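Local coordinates for BF1531-like N-terminal domain-containing protein (PDB 3SLR) that binds magnesium through a phosphatase-like domain of the HAD type that follows an SGNH-hydrolase-related N-terminal domain, and may act on ester bonds, at residues Val25-Asp30 / Leu35-Ile40; Asn59-Gln64 / Thr80-Ser85; Glu311-Asn316 / Met331-Asp336; Cys224-Leu229 / Asp315-Ile320. All coordinates share one frame; numbering follows the deposited sequence.

Interaction 1 of 4, residues Val25-Asp30 / Leu35-Ile40; sequences VALLGD and LLATAI
Leu-27 reaches from strand 22-29 onto helix 34-46 with a single methyl, CD2, which meets all three of its helical partners. The deepest point is at Ala-37, where CD2 of Leu-27 lies 3.8 Å from the backbone N of Ala-37. CB of Ala-37 stands beside the same methyl, 3.9 Å from CD2 of Leu-27. Alanine suits this place because its short side chain lets the leucine come right up to the helix main chain. Two larger residues flank it: CG of Leu-36 is 4.3 Å from CD2 of Leu-27, and CD1 of Ile-40 is 4.4 Å from that CD2. Leu-27 holds CG opposite its own backbone N (chi1 172°), and this carries the branch off the strand toward the helix. Strand and helix run nearly antiparallel, their short axes 9.9 Å apart at closest. No hydrogen bond joins the two segments, so the contact is purely apolar. The strand spends its backbone polar groups on its neighbours in the sheet, Leu-27 pairing with Trp-54 and Ala-26 with Tyr-79 and Ile-81. Farther out, Leu-36 also packs on Phe-83 and Leu-203, while Ile-40 touches Ile-81, Leu-53 and Ile-211. Strand 22-29, helix 34-46 and strand 50-55 form a beta-alpha-beta unit of a five-stranded parallel sheet with strand order 2-1-3-4-5, consistent with the SGNH-hydrolase-like fold of its family.

Interaction 2 of 4, residues Asn59-Gln64 / Thr80-Ser85; sequences NQVERQ and TIIFHS
His-84 and Glu-62 meet through one hydrogen bond, while Val-61 packs on strand 79-83 and on the ring. The close-packed part centres on CG1 of Val-61. This methyl makes an apolar contact with the strand, 4.0 Å from CG2 of Ile-82. It also packs closely on the histidine, with CG1 of Val-61 3.7 Å from NE2 of His-84. CG2 of Ile-82 in turn rests over a face of the His-84 ring, toward its rim. Beta-branched residues fit here, being compact and offering methyls close to the backbone; Phe-111 and Leu-115 of helix 104-118 add to the same core. The polar part lies nearer solvent: Glu-62 is partly exposed, whereas Val-61, Ile-82 and His-84 are buried. NE2 of His-84 donates to OE2 of Glu-62 over 2.8 Å, with a somewhat bent N-H...O angle of 147°. The donor reaches the syn side of the carboxylate from outside its plane, although carboxylate and ring are only 18° from parallel. A bend in the glutamate chain (chi2 76°) brings the acid back from the helix surface to the histidine. ND1 of His-84 bonds to the hydroxyl of Tyr-125, so both ring nitrogens have partners and the ring's rotation is fixed. The result is a histidine-carboxylate hydrogen bond at the C-terminal end of the middle strand in a parallel alpha/beta sheet.

Interaction 3 of 4, residues Glu311-Asn316 / Met331-Asp336; sequences ENKADN and MVFLDD. With MG (magnesium ion), chain B.
In the magnesium site of the HAD-like phosphatase domain, Lys-313 at the start of helix 313-324 meets Asp-335 just past strand 331-334. NZ of Lys-313 forms a salt bridge with OD2 of Asp-335 at 2.8 Å, approaching on the syn side and 27° out of the carboxylate plane. Lysine suits the place because its long chain, extended beyond CG, carries NZ across to the acid. On the way its CD passes 3.8 Å from CZ of Phe-333, the two side chains crossing at about a right angle. The aromatic ring gives the aliphatic stem an apolar neighbour, while NZ also bonds to O of Cys-278 and, weakly, to OD1 of Asp-228. Asp-335 binds magnesium directly in another structure of this protein; here its OD1 reaches the metal through a water, accepting from it at 2.5 Å, and also accepts from N of Asn-337. Asp-336 is first shell, with OD1 on the magnesium at 2.1 Å; its OD2 takes a bond from a second metal-bound water. Asp-228 OD2 and Asp-230 O complete the coordination with a third water. OD1 of Asn-312 accepts from N of Asp-315 at 2.8 Å (164°), capping the first turn of the helix, on which the lysine sits. A lysine opening a helix, set against an acidic pair after a core strand, is consistent with motifs III and IV of the HAD superfamily.

Interaction 4 of 4, residues Cys224-Leu229 / Asp315-Ile320; sequences CLILDL and DNIRTI. With MG (magnesium ion), chain B; MG (magnesium ion), chain C.
Ile-226 packs its two arms against two isoleucines of helix 313-324. Apolar contacts are all that cross between the segments. CD1 of Ile-226 lies 4.0 Å from CG2 of Ile-317 and 4.2 Å from CG1 of Ile-317, the side chains meeting at a slant. Its other branch points one turn along: CG2 of Ile-226 is 4.3 Å from CD1 of Ile-320. With chi1 at -57°, CG2 of Ile-226 stands opposite the backbone N, and the longer branch is left to turn toward Ile-317. Isoleucine suits the strand position, since its two branches let one residue touch two positions about a turn apart on the helix; Phe-333, Cys-278, Val-305 and Val-307 close around the same core. Backbone hydrogen bonds tie the strand to its sheet neighbour, Ile-226 pairing with Val-332 and Leu-334, while inside the helix Ile-320 N bonds to Asn-316 O. Metal coordination begins two residues beyond Ile-226. OD2 of Asp-228 binds one magnesium at 2.2 Å, while OD1 of Asp-228 binds the other at 2.4 Å. The carboxylate thus bridges the pair, and one water bridges them too. OD2 also hydrogen-bonds to OG1 of Thr-232, which steadies the group. Asp-228 opens what looks like the DxDx(T/V) signature of HAD phosphatases. The chemistry therefore changes sharply along the strand, from an apolar interface at Ile-226 to a carboxylate bridging two magnesium ions.

How the interactions relate
From the N terminus, interaction 1 closes the short turn between strand 22-29 and helix 34-46, and interaction 2 then closes a longer loop between helix 61-66 and strand 79-83. They are in series but touch, because these two strands are neighbours in one sheet; Ala-26 O to Ile-81 N is one of their probable backbone hydrogen bonds. The chain then crosses to the phosphatase-like domain, some 37 to 44 Å away between contact centres. There interaction 4 makes the longest closure, bringing strand 224-227 to helix 313-324. Interaction 3 starts on that same helix before interaction 4 ends, so the two cross, and it ties in strand 331-334, the sheet neighbour of strand 224-227, with residues just past both strands reaching the shared magnesium.

Interaction 1 of 4, residues Val25-Asp30 / Leu35-Ile40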
loop_
_atom_site.group_PDB
_atom_site.type_symbol
_atom_site.label_atom_id
_atom_site.label_comp_id
_atom_site.label_asym_id
_atom_site.label_seq_id
_atom_site.Cartn_x
_atom_site.Cartn_y
_atom_site.Cartn_z
ATOM N N VAL A 25 -7.093 18.073 5.069
ATOM C CA VAL A 25 -6.468 16.965 5.788
ATOM C C VAL A 25 -5.846 17.463 7.092
ATOM O O VAL A 25 -4.988 18.352 7.084
ATOM C CB VAL A 25 -5.371 16.312 4.932
ATOM C CG1 VAL A 25 -4.669 15.181 5.712
ATOM C CG2 VAL A 25 -5.958 15.785 3.627
ATOM N N ALA A 26 -6.299 16.910 8.214
ATOM C CA ALA A 26 -5.664 17.188 9.506
ATOM C C ALA A 26 -4.646 16.086 9.828
ATOM O O ALA A 26 -4.898 14.904 9.599
ATOM C CB ALA A 26 -6.709 17.268 10.606
ATOM N N LEU A 27 -3.495 16.484 10.353
ATOM C CA LEU A 27 -2.478 15.522 10.764
ATOM C C LEU A 27 -2.079 15.810 12.205
ATOM O O LEU A 27 -1.697 16.935 12.543
ATOM C CB LEU A 27 -1.256 15.633 9.856
ATOM C CG LEU A 27 -0.020 14.832 10.258
ATOM C CD1 LEU A 27 -0.291 13.319 10.191
ATOM C CD2 LEU A 27 1.152 15.218 9.363
ATOM N N LEU A 28 -2.188 14.795 13.058
ATOM C CA LEU A 28 -1.848 14.934 14.472
ATOM C C LEU A 28 -0.982 13.750 14.894
ATOM O O LEU A 28 -1.361 12.597 14.689
ATOM C CB LEU A 28 -3.120 14.973 15.326
ATOM C CG LEU A 28 -4.224 15.956 14.918
ATOM C CD1 LEU A 28 -5.149 15.312 13.891
ATOM C CD2 LEU A 28 -5.027 16.386 16.125
ATOM N N GLY A 29 0.170 14.029 15.494
ATOM C CA GLY A 29 1.086 12.962 15.868
ATOM C C GLY A 29 1.777 13.207 17.189
ATOM O O GLY A 29 1.739 14.326 17.709
ATOM N N ASP A 30 2.400 12.165 17.741
ATOM C CA ASP A 30 3.153 12.312 18.991
ATOM C C ASP A 30 4.672 12.346 18.773
ATOM O O ASP A 30 5.455 12.300 19.725
ATOM C CB ASP A 30 2.743 11.269 20.049
ATOM C CG ASP A 30 2.952 9.818 19.592
ATOM O OD1 ASP A 30 3.766 9.544 18.688
ATOM O OD2 ASP A 30 2.306 8.930 20.180
ATOM N N LEU A 35 7.908 17.233 8.439
ATOM C CA LEU A 35 8.317 16.658 7.165
ATOM C C LEU A 35 7.246 15.723 6.619
ATOM O O LEU A 35 7.006 15.671 5.413
ATOM C CB LEU A 35 9.650 15.926 7.296
ATOM C CG LEU A 35 10.836 16.805 7.684
ATOM C CD1 LEU A 35 12.132 16.015 7.539
ATOM C CD2 LEU A 35 10.870 18.055 6.834
ATOM N N LEU A 36 6.600 14.978 7.510
ATOM C CA LEU A 36 5.525 14.083 7.091
ATOM C C LEU A 36 4.371 14.889 6.489
ATOM O O LEU A 36 3.766 14.483 5.495
ATOM C CB LEU A 36 5.033 13.233 8.265
ATOM C CG LEU A 36 3.902 12.228 8.010
ATOM C CD1 LEU A 36 4.276 11.230 6.924
ATOM C CD2 LEU A 36 3.526 11.514 9.303
ATOM N N ALA A 37 4.085 16.044 7.078
ATOM C CA ALA A 37 3.062 16.943 6.526
ATOM C C ALA A 37 3.397 17.371 5.101
ATOM O O ALA A 37 2.552 17.299 4.198
ATOM C CB ALA A 37 2.880 18.161 7.418
ATOM N N THR A 38 4.634 17.818 4.900
ATOM C CA THR A 38 5.090 18.213 3.575
ATOM C C THR A 38 4.971 17.054 2.592
ATOM O O THR A 38 4.453 17.209 1.484
ATOM C CB THR A 38 6.538 18.708 3.620
ATOM O OG1 THR A 38 6.602 19.907 4.399
ATOM C CG2 THR A 38 7.039 19.008 2.220
ATOM N N ALA A 39 5.440 15.881 3.009
ATOM C CA ALA A 39 5.388 14.696 2.160
ATOM C C ALA A 39 3.965 14.324 1.772
ATOM O O ALA A 39 3.686 14.052 0.612
ATOM C CB ALA A 39 6.079 13.522 2.845
ATOM N N ILE A 40 3.058 14.308 2.740
ATOM C CA ILE A 40 1.652 14.016 2.436
ATOM C C ILE A 40 1.029 15.036 1.477
ATOM O O ILE A 40 0.307 14.674 0.535
ATOM C CB ILE A 40 0.802 13.935 3.719
ATOM C CG1 ILE A 40 1.149 12.644 4.467
ATOM C CG2 ILE A 40 -0.698 13.990 3.376
ATOM C CD1 ILE A 40 0.586 12.551 5.867
#

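Interaction 2 of 4, residues Asn59-Gln64 / Thr80-Ser85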
loop_
_atom_site.group_PDB
_atom_site.type_symbol
_atom_site.label_atom_id
_atom_site.label_comp_id
_atom_site.label_asym_id
_atom_site.label_seq_id
_atom_site.Cartn_x
_atom_site.Cartn_y
_atom_site.Cartn_z
ATOM N N ASN A 59 2.742 16.757 19.688
ATOM C CA ASN A 59 2.215 15.898 20.745
ATOM C C ASN A 59 0.930 16.433 21.403
ATOM O O ASN A 59 0.833 16.536 22.626
ATOM C CB ASN A 59 3.312 15.615 21.783
ATOM C CG ASN A 59 2.898 14.583 22.808
ATOM O OD1 ASN A 59 2.149 13.655 22.510
ATOM N ND2 ASN A 59 3.395 14.736 24.032
ATOM N N GLN A 60 -0.054 16.767 20.578
ATOM C CA GLN A 60 -1.341 17.249 21.076
ATOM C C GLN A 60 -2.511 16.442 20.523
ATOM O O GLN A 60 -3.604 16.975 20.326
ATOM C CB GLN A 60 -1.534 18.741 20.757
ATOM C CG GLN A 60 -0.569 19.655 21.498
ATOM C CD GLN A 60 -0.991 21.111 21.436
ATOM O OE1 GLN A 60 -2.029 21.442 20.865
ATOM N NE2 GLN A 60 -0.184 21.989 22.028
ATOM N N VAL A 61 -2.285 15.154 20.278
ATOM C CA VAL A 61 -3.327 14.320 19.702
ATOM C C VAL A 61 -4.553 14.292 20.603
ATOM O O VAL A 61 -5.636 14.700 20.200
ATOM C CB VAL A 61 -2.842 12.880 19.460
ATOM C CG1 VAL A 61 -3.994 12.005 18.992
ATOM C CG2 VAL A 61 -1.720 12.876 18.434
ATOM N N GLU A 62 -4.373 13.817 21.829
ATOM C CA GLU A 62 -5.487 13.705 22.762
ATOM C C GLU A 62 -6.062 15.084 23.093
ATOM O O GLU A 62 -7.274 15.270 23.124
ATOM C CB GLU A 62 -5.046 12.982 24.035
ATOM C CG GLU A 62 -4.612 11.531 23.806
ATOM C CD GLU A 62 -3.218 11.412 23.188
ATOM O OE1 GLU A 62 -2.428 12.380 23.265
ATOM O OE2 GLU A 62 -2.917 10.343 22.623
ATOM N N ARG A 63 -5.178 16.047 23.322
ATOM C CA ARG A 63 -5.574 17.412 23.652
ATOM C C ARG A 63 -6.567 17.964 22.634
ATOM O O ARG A 63 -7.611 18.507 22.998
ATOM C CB ARG A 63 -4.332 18.306 23.732
ATOM C CG ARG A 63 -4.569 19.778 23.437
ATOM C CD ARG A 63 -5.128 20.519 24.637
ATOM N NE ARG A 63 -5.357 21.931 24.338
ATOM C CZ ARG A 63 -5.652 22.851 25.254
ATOM N NH1 ARG A 63 -5.751 22.511 26.533
ATOM N NH2 ARG A 63 -5.842 24.112 24.893
ATOM N N GLN A 64 -6.245 17.812 21.354
ATOM C CA GLN A 64 -7.075 18.369 20.288
ATOM C C GLN A 64 -8.380 17.606 20.097
ATOM O O GLN A 64 -9.430 18.202 19.866
ATOM C CB GLN A 64 -6.294 18.399 18.974
ATOM C CG GLN A 64 -5.202 19.460 18.937
ATOM C CD GLN A 64 -5.774 20.869 18.883
ATOM O OE1 GLN A 64 -6.567 21.196 18.002
ATOM N NE2 GLN A 64 -5.368 21.709 19.825
ATOM N N THR A 80 -8.699 12.882 8.716
ATOM C CA THR A 80 -7.933 13.079 9.943
ATOM C C THR A 80 -6.913 11.950 10.044
ATOM O O THR A 80 -7.273 10.790 10.182
ATOM C CB THR A 80 -8.845 13.066 11.191
ATOM O OG1 THR A 80 -9.715 14.208 11.157
ATOM C CG2 THR A 80 -8.025 13.121 12.475
ATOM N N ILE A 81 -5.642 12.298 9.945
ATOM C CA ILE A 81 -4.574 11.322 10.024
ATOM C C ILE A 81 -3.961 11.405 11.413
ATOM O O ILE A 81 -3.488 12.466 11.836
ATOM C CB ILE A 81 -3.486 11.603 8.973
ATOM C CG1 ILE A 81 -4.088 11.618 7.568
ATOM C CG2 ILE A 81 -2.344 10.580 9.090
ATOM C CD1 ILE A 81 -3.139 12.138 6.528
ATOM N N ILE A 82 -3.992 10.289 12.128
ATOM C CA ILE A 82 -3.388 10.214 13.460
ATOM C C ILE A 82 -2.133 9.357 13.389
ATOM O O ILE A 82 -2.166 8.224 12.889
ATOM C CB ILE A 82 -4.346 9.558 14.484
ATOM C CG1 ILE A 82 -5.726 10.237 14.475
ATOM C CG2 ILE A 82 -3.715 9.535 15.887
ATOM C CD1 ILE A 82 -5.737 11.654 15.008
ATOM N N PHE A 83 -1.029 9.889 13.900
ATOM C CA PHE A 83 0.215 9.136 13.967
ATOM C C PHE A 83 0.657 8.986 15.423
ATOM O O PHE A 83 1.374 9.836 15.954
ATOM C CB PHE A 83 1.305 9.852 13.157
ATOM C CG PHE A 83 2.582 9.066 13.027
ATOM C CD1 PHE A 83 2.634 7.722 13.383
ATOM C CD2 PHE A 83 3.729 9.676 12.531
ATOM C CE1 PHE A 83 3.814 6.997 13.251
ATOM C CE2 PHE A 83 4.904 8.972 12.382
ATOM C CZ PHE A 83 4.956 7.622 12.746
ATOM N N HIS A 84 0.173 7.929 16.072
ATOM C CA HIS A 84 0.688 7.477 17.362
ATOM C C HIS A 84 1.835 6.508 17.080
ATOM O O HIS A 84 1.629 5.467 16.453
ATOM C CB HIS A 84 -0.392 6.700 18.114
ATOM C CG HIS A 84 -1.335 7.552 18.905
ATOM N ND1 HIS A 84 -2.684 7.279 18.987
ATOM C CD2 HIS A 84 -1.120 8.631 19.697
ATOM C CE1 HIS A 84 -3.264 8.167 19.773
ATOM N NE2 HIS A 84 -2.335 8.994 20.221
ATOM N N SER A 85 3.031 6.818 17.559
ATOM C CA SER A 85 4.193 5.984 17.259
ATOM C C SER A 85 4.373 4.864 18.267
ATOM O O SER A 85 4.068 5.014 19.456
ATOM C CB SER A 85 5.466 6.833 17.212
ATOM O OG SER A 85 5.752 7.366 18.499
#

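Interaction 3 of 4, residues Glu311-Asn316 / Met331-Asp336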
loop_
_atom_site.group_PDB
_atom_site.type_symbol
_atom_site.label_atom_id
_atom_site.label_comp_id
_atom_site.label_asym_id
_atom_site.label_seq_id
_atom_site.Cartn_x
_atom_site.Cartn_y
_atom_site.Cartn_z
ATOM N N GLU A 311 0.156 -7.516 -33.057
ATOM C CA GLU A 311 -0.003 -6.063 -33.094
ATOM C C GLU A 311 0.605 -5.386 -31.868
ATOM O O GLU A 311 0.801 -6.024 -30.829
ATOM C CB GLU A 311 -1.485 -5.707 -33.219
ATOM C CG GLU A 311 -2.018 -5.934 -34.618
ATOM C CD GLU A 311 -1.271 -5.087 -35.637
ATOM O OE1 GLU A 311 -1.518 -3.859 -35.686
ATOM O OE2 GLU A 311 -0.418 -5.642 -36.365
ATOM N N ASN A 312 0.909 -4.098 -31.992
ATOM C CA ASN A 312 1.498 -3.356 -30.883
ATOM C C ASN A 312 0.583 -3.401 -29.661
ATOM O O ASN A 312 -0.642 -3.426 -29.783
ATOM C CB ASN A 312 1.807 -1.912 -31.290
ATOM C CG ASN A 312 0.565 -1.045 -31.363
ATOM O OD1 ASN A 312 0.100 -0.520 -30.349
ATOM N ND2 ASN A 312 0.025 -0.881 -32.565
ATOM N N LYS A 313 1.176 -3.438 -28.474
ATOM C CA LYS A 313 0.381 -3.624 -27.270
ATOM C C LYS A 313 -0.475 -2.396 -26.918
ATOM O O LYS A 313 -1.533 -2.528 -26.306
ATOM C CB LYS A 313 1.276 -4.057 -26.111
ATOM C CG LYS A 313 1.929 -5.400 -26.389
ATOM C CD LYS A 313 2.519 -6.012 -25.139
ATOM C CE LYS A 313 2.994 -7.420 -25.417
ATOM N NZ LYS A 313 3.147 -8.205 -24.165
ATOM N N ALA A 314 -0.036 -1.214 -27.336
ATOM C CA ALA A 314 -0.832 -0.007 -27.097
ATOM C C ALA A 314 -2.235 -0.154 -27.692
ATOM O O ALA A 314 -3.234 0.080 -27.005
ATOM C CB ALA A 314 -0.136 1.220 -27.656
ATOM N N ASP A 315 -2.309 -0.549 -28.967
ATOM C CA ASP A 315 -3.592 -0.752 -29.634
ATOM C C ASP A 315 -4.394 -1.835 -28.924
ATOM O O ASP A 315 -5.604 -1.702 -28.722
ATOM C CB ASP A 315 -3.400 -1.153 -31.105
ATOM C CG ASP A 315 -2.972 0.012 -31.993
ATOM O OD1 ASP A 315 -3.049 1.177 -31.560
ATOM O OD2 ASP A 315 -2.572 -0.246 -33.147
ATOM N N ASN A 316 -3.713 -2.919 -28.552
ATOM C CA ASN A 316 -4.374 -4.020 -27.862
ATOM C C ASN A 316 -4.963 -3.603 -26.518
ATOM O O ASN A 316 -6.065 -4.020 -26.158
ATOM C CB ASN A 316 -3.426 -5.216 -27.714
ATOM C CG ASN A 316 -3.247 -5.981 -29.020
ATOM O OD1 ASN A 316 -4.107 -5.929 -29.902
ATOM N ND2 ASN A 316 -2.126 -6.693 -29.149
HETATM N N MSE A 331 -6.024 0.887 -14.678
HETATM C CA MSE A 331 -5.326 -0.308 -15.186
HETATM C C MSE A 331 -3.862 -0.377 -14.799
HETATM O O MSE A 331 -3.175 0.646 -14.729
HETATM C CB MSE A 331 -5.423 -0.367 -16.711
HETATM C CG MSE A 331 -6.810 -0.614 -17.213
HETATM SE SE MSE A 331 -6.940 -0.423 -19.161
HETATM C CE MSE A 331 -8.558 -1.483 -19.316
ATOM N N VAL A 332 -3.399 -1.606 -14.563
ATOM C CA VAL A 332 -1.996 -1.896 -14.304
ATOM C C VAL A 332 -1.524 -2.890 -15.368
ATOM O O VAL A 332 -2.193 -3.871 -15.630
ATOM C CB VAL A 332 -1.809 -2.545 -12.925
ATOM C CG1 VAL A 332 -0.350 -2.891 -12.688
ATOM C CG2 VAL A 332 -2.308 -1.626 -11.828
ATOM N N PHE A 333 -0.382 -2.620 -15.985
ATOM C CA PHE A 333 0.167 -3.497 -17.016
ATOM C C PHE A 333 1.540 -4.023 -16.611
ATOM O O PHE A 333 2.448 -3.234 -16.335
ATOM C CB PHE A 333 0.252 -2.724 -18.343
ATOM C CG PHE A 333 0.994 -3.453 -19.445
ATOM C CD1 PHE A 333 0.565 -4.693 -19.893
ATOM C CD2 PHE A 333 2.092 -2.861 -20.060
ATOM C CE1 PHE A 333 1.234 -5.347 -20.921
ATOM C CE2 PHE A 333 2.764 -3.509 -21.088
ATOM C CZ PHE A 333 2.339 -4.747 -21.515
ATOM N N LEU A 334 1.673 -5.350 -16.573
ATOM C CA LEU A 334 2.930 -6.019 -16.219
ATOM C C LEU A 334 3.551 -6.746 -17.409
ATOM O O LEU A 334 2.933 -7.636 -17.997
ATOM C CB LEU A 334 2.702 -7.013 -15.082
ATOM C CG LEU A 334 2.196 -6.413 -13.764
ATOM C CD1 LEU A 334 1.968 -7.536 -12.748
ATOM C CD2 LEU A 334 3.180 -5.401 -13.224
ATOM N N ASP A 335 4.786 -6.373 -17.741
ATOM C CA ASP A 335 5.499 -6.943 -18.881
ATOM C C ASP A 335 7.001 -6.934 -18.579
ATOM O O ASP A 335 7.542 -5.935 -18.116
ATOM C CB ASP A 335 5.177 -6.126 -20.149
ATOM C CG ASP A 335 5.568 -6.844 -21.430
ATOM O OD1 ASP A 335 6.680 -7.421 -21.478
ATOM O OD2 ASP A 335 4.763 -6.822 -22.395
ATOM N N ASP A 336 7.668 -8.062 -18.806
ATOM C CA ASP A 336 9.088 -8.210 -18.487
ATOM C C ASP A 336 9.980 -7.476 -19.490
ATOM O O ASP A 336 11.162 -7.279 -19.242
ATOM C CB ASP A 336 9.470 -9.699 -18.498
ATOM C CG ASP A 336 9.424 -10.274 -19.887
ATOM O OD1 ASP A 336 8.306 -10.346 -20.415
ATOM O OD2 ASP A 336 10.483 -10.605 -20.475
HETATM MG MG MG B . 7.467 -11.196 -22.135
HETATM O O HOH W 1 7.199 -9.132 -23.281
HETATM O O HOH W 2 9.818 -11.399 -22.839
HETATM O O HOH W 3 7.180 -11.787 -24.232
#

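Interaction 4 of 4, residues Cys224-Leu229 / Asp315-Ile320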
loop_
_atom_site.group_PDB
_atom_site.type_symbol
_atom_site.label_atom_id
_atom_site.label_comp_id
_atom_site.label_asym_id
_atom_site.label_seq_id
_atom_site.Cartn_x
_atom_site.Cartn_y
_atom_site.Cartn_z
ATOM N N CYS A 224 -8.114 -3.348 -12.679
ATOM C CA CYS A 224 -7.727 -4.302 -13.712
ATOM C C CYS A 224 -6.217 -4.475 -13.804
ATOM O O CYS A 224 -5.469 -3.499 -13.756
ATOM C CB CYS A 224 -8.284 -3.845 -15.068
ATOM S SG CYS A 224 -7.696 -4.760 -16.518
ATOM N N LEU A 225 -5.789 -5.731 -13.928
ATOM C CA LEU A 225 -4.389 -6.082 -14.133
ATOM C C LEU A 225 -4.236 -6.757 -15.504
ATOM O O LEU A 225 -4.913 -7.740 -15.791
ATOM C CB LEU A 225 -3.913 -7.032 -13.022
ATOM C CG LEU A 225 -2.489 -7.581 -13.162
ATOM C CD1 LEU A 225 -1.475 -6.446 -13.109
ATOM C CD2 LEU A 225 -2.155 -8.634 -12.095
ATOM N N ILE A 226 -3.360 -6.204 -16.346
ATOM C CA ILE A 226 -3.090 -6.745 -17.678
ATOM C C ILE A 226 -1.723 -7.399 -17.668
ATOM O O ILE A 226 -0.736 -6.776 -17.276
ATOM C CB ILE A 226 -3.089 -5.636 -18.751
ATOM C CG1 ILE A 226 -4.416 -4.895 -18.730
ATOM C CG2 ILE A 226 -2.802 -6.227 -20.149
ATOM C CD1 ILE A 226 -4.372 -3.571 -19.496
ATOM N N LEU A 227 -1.670 -8.655 -18.103
ATOM C CA LEU A 227 -0.452 -9.453 -18.010
ATOM C C LEU A 227 0.129 -9.826 -19.366
ATOM O O LEU A 227 -0.575 -10.311 -20.238
ATOM C CB LEU A 227 -0.746 -10.752 -17.257
ATOM C CG LEU A 227 -1.247 -10.585 -15.822
ATOM C CD1 LEU A 227 -1.893 -11.878 -15.323
ATOM C CD2 LEU A 227 -0.113 -10.136 -14.903
ATOM N N ASP A 228 1.428 -9.628 -19.522
ATOM C CA ASP A 228 2.154 -10.307 -20.579
ATOM C C ASP A 228 2.267 -11.789 -20.168
ATOM O O ASP A 228 2.032 -12.128 -19.014
ATOM C CB ASP A 228 3.527 -9.659 -20.742
ATOM C CG ASP A 228 4.422 -10.425 -21.682
ATOM O OD1 ASP A 228 4.081 -10.512 -22.882
ATOM O OD2 ASP A 228 5.461 -10.933 -21.216
ATOM N N LEU A 229 2.591 -12.674 -21.105
ATOM C CA LEU A 229 2.722 -14.093 -20.775
ATOM C C LEU A 229 4.186 -14.522 -20.646
ATOM O O LEU A 229 4.664 -14.804 -19.545
ATOM C CB LEU A 229 1.985 -14.961 -21.807
ATOM C CG LEU A 229 0.460 -14.804 -21.889
ATOM C CD1 LEU A 229 -0.129 -15.660 -23.023
ATOM C CD2 LEU A 229 -0.216 -15.131 -20.552
ATOM N N ASP A 315 -2.309 -0.549 -28.967
ATOM C CA ASP A 315 -3.592 -0.752 -29.634
ATOM C C ASP A 315 -4.394 -1.835 -28.924
ATOM O O ASP A 315 -5.604 -1.702 -28.722
ATOM C CB ASP A 315 -3.400 -1.153 -31.105
ATOM C CG ASP A 315 -2.972 0.012 -31.993
ATOM O OD1 ASP A 315 -3.049 1.177 -31.560
ATOM O OD2 ASP A 315 -2.572 -0.246 -33.147
ATOM N N ASN A 316 -3.713 -2.919 -28.552
ATOM C CA ASN A 316 -4.374 -4.020 -27.862
ATOM C C ASN A 316 -4.963 -3.603 -26.518
ATOM O O ASN A 316 -6.065 -4.020 -26.158
ATOM C CB ASN A 316 -3.426 -5.216 -27.714
ATOM C CG ASN A 316 -3.247 -5.981 -29.020
ATOM O OD1 ASN A 316 -4.107 -5.929 -29.902
ATOM N ND2 ASN A 316 -2.126 -6.693 -29.149
ATOM N N ILE A 317 -4.245 -2.767 -25.783
ATOM C CA ILE A 317 -4.769 -2.267 -24.513
ATOM C C ILE A 317 -5.999 -1.365 -24.705
ATOM O O ILE A 317 -6.929 -1.390 -23.896
ATOM C CB ILE A 317 -3.680 -1.600 -23.670
ATOM C CG1 ILE A 317 -2.688 -2.673 -23.200
ATOM C CG2 ILE A 317 -4.297 -0.865 -22.466
ATOM C CD1 ILE A 317 -1.445 -2.116 -22.535
ATOM N N ARG A 318 -6.015 -0.585 -25.777
ATOM C CA ARG A 318 -7.218 0.175 -26.096
ATOM C C ARG A 318 -8.386 -0.775 -26.333
ATOM O O ARG A 318 -9.494 -0.539 -25.853
ATOM C CB ARG A 318 -6.984 1.103 -27.288
ATOM C CG ARG A 318 -5.871 2.108 -27.038
ATOM C CD ARG A 318 -5.723 3.113 -28.175
ATOM N NE ARG A 318 -4.487 3.871 -28.011
ATOM C CZ ARG A 318 -3.350 3.596 -28.639
ATOM N NH1 ARG A 318 -3.290 2.593 -29.498
ATOM N NH2 ARG A 318 -2.275 4.336 -28.419
ATOM N N THR A 319 -8.128 -1.872 -27.042
ATOM C CA THR A 319 -9.160 -2.868 -27.298
ATOM C C THR A 319 -9.699 -3.421 -25.982
ATOM O O THR A 319 -10.911 -3.497 -25.768
ATOM C CB THR A 319 -8.633 -4.006 -28.197
ATOM O OG1 THR A 319 -8.317 -3.474 -29.488
ATOM C CG2 THR A 319 -9.680 -5.096 -28.346
ATOM N N ILE A 320 -8.786 -3.793 -25.092
ATOM C CA ILE A 320 -9.161 -4.273 -23.774
ATOM C C ILE A 320 -9.982 -3.230 -22.997
ATOM O O ILE A 320 -11.036 -3.549 -22.442
ATOM C CB ILE A 320 -7.914 -4.680 -22.969
ATOM C CG1 ILE A 320 -7.296 -5.941 -23.583
ATOM C CG2 ILE A 320 -8.292 -4.900 -21.507
ATOM C CD1 ILE A 320 -5.888 -6.223 -23.125
HETATM MG MG MG B . 7.467 -11.196 -22.135
HETATM MG MG MG C . 4.976 -12.012 -24.572
HETATM O O HOH W 2 9.818 -11.399 -22.839
HETATM O O HOH W 3 7.180 -11.787 -24.232
HETATM O O HOH W 1 7.199 -9.132 -23.281
HETATM O O HOH W 4 5.940 -13.221 -26.252
HETATM O O HOH W 5 4.569 -10.105 -25.585
#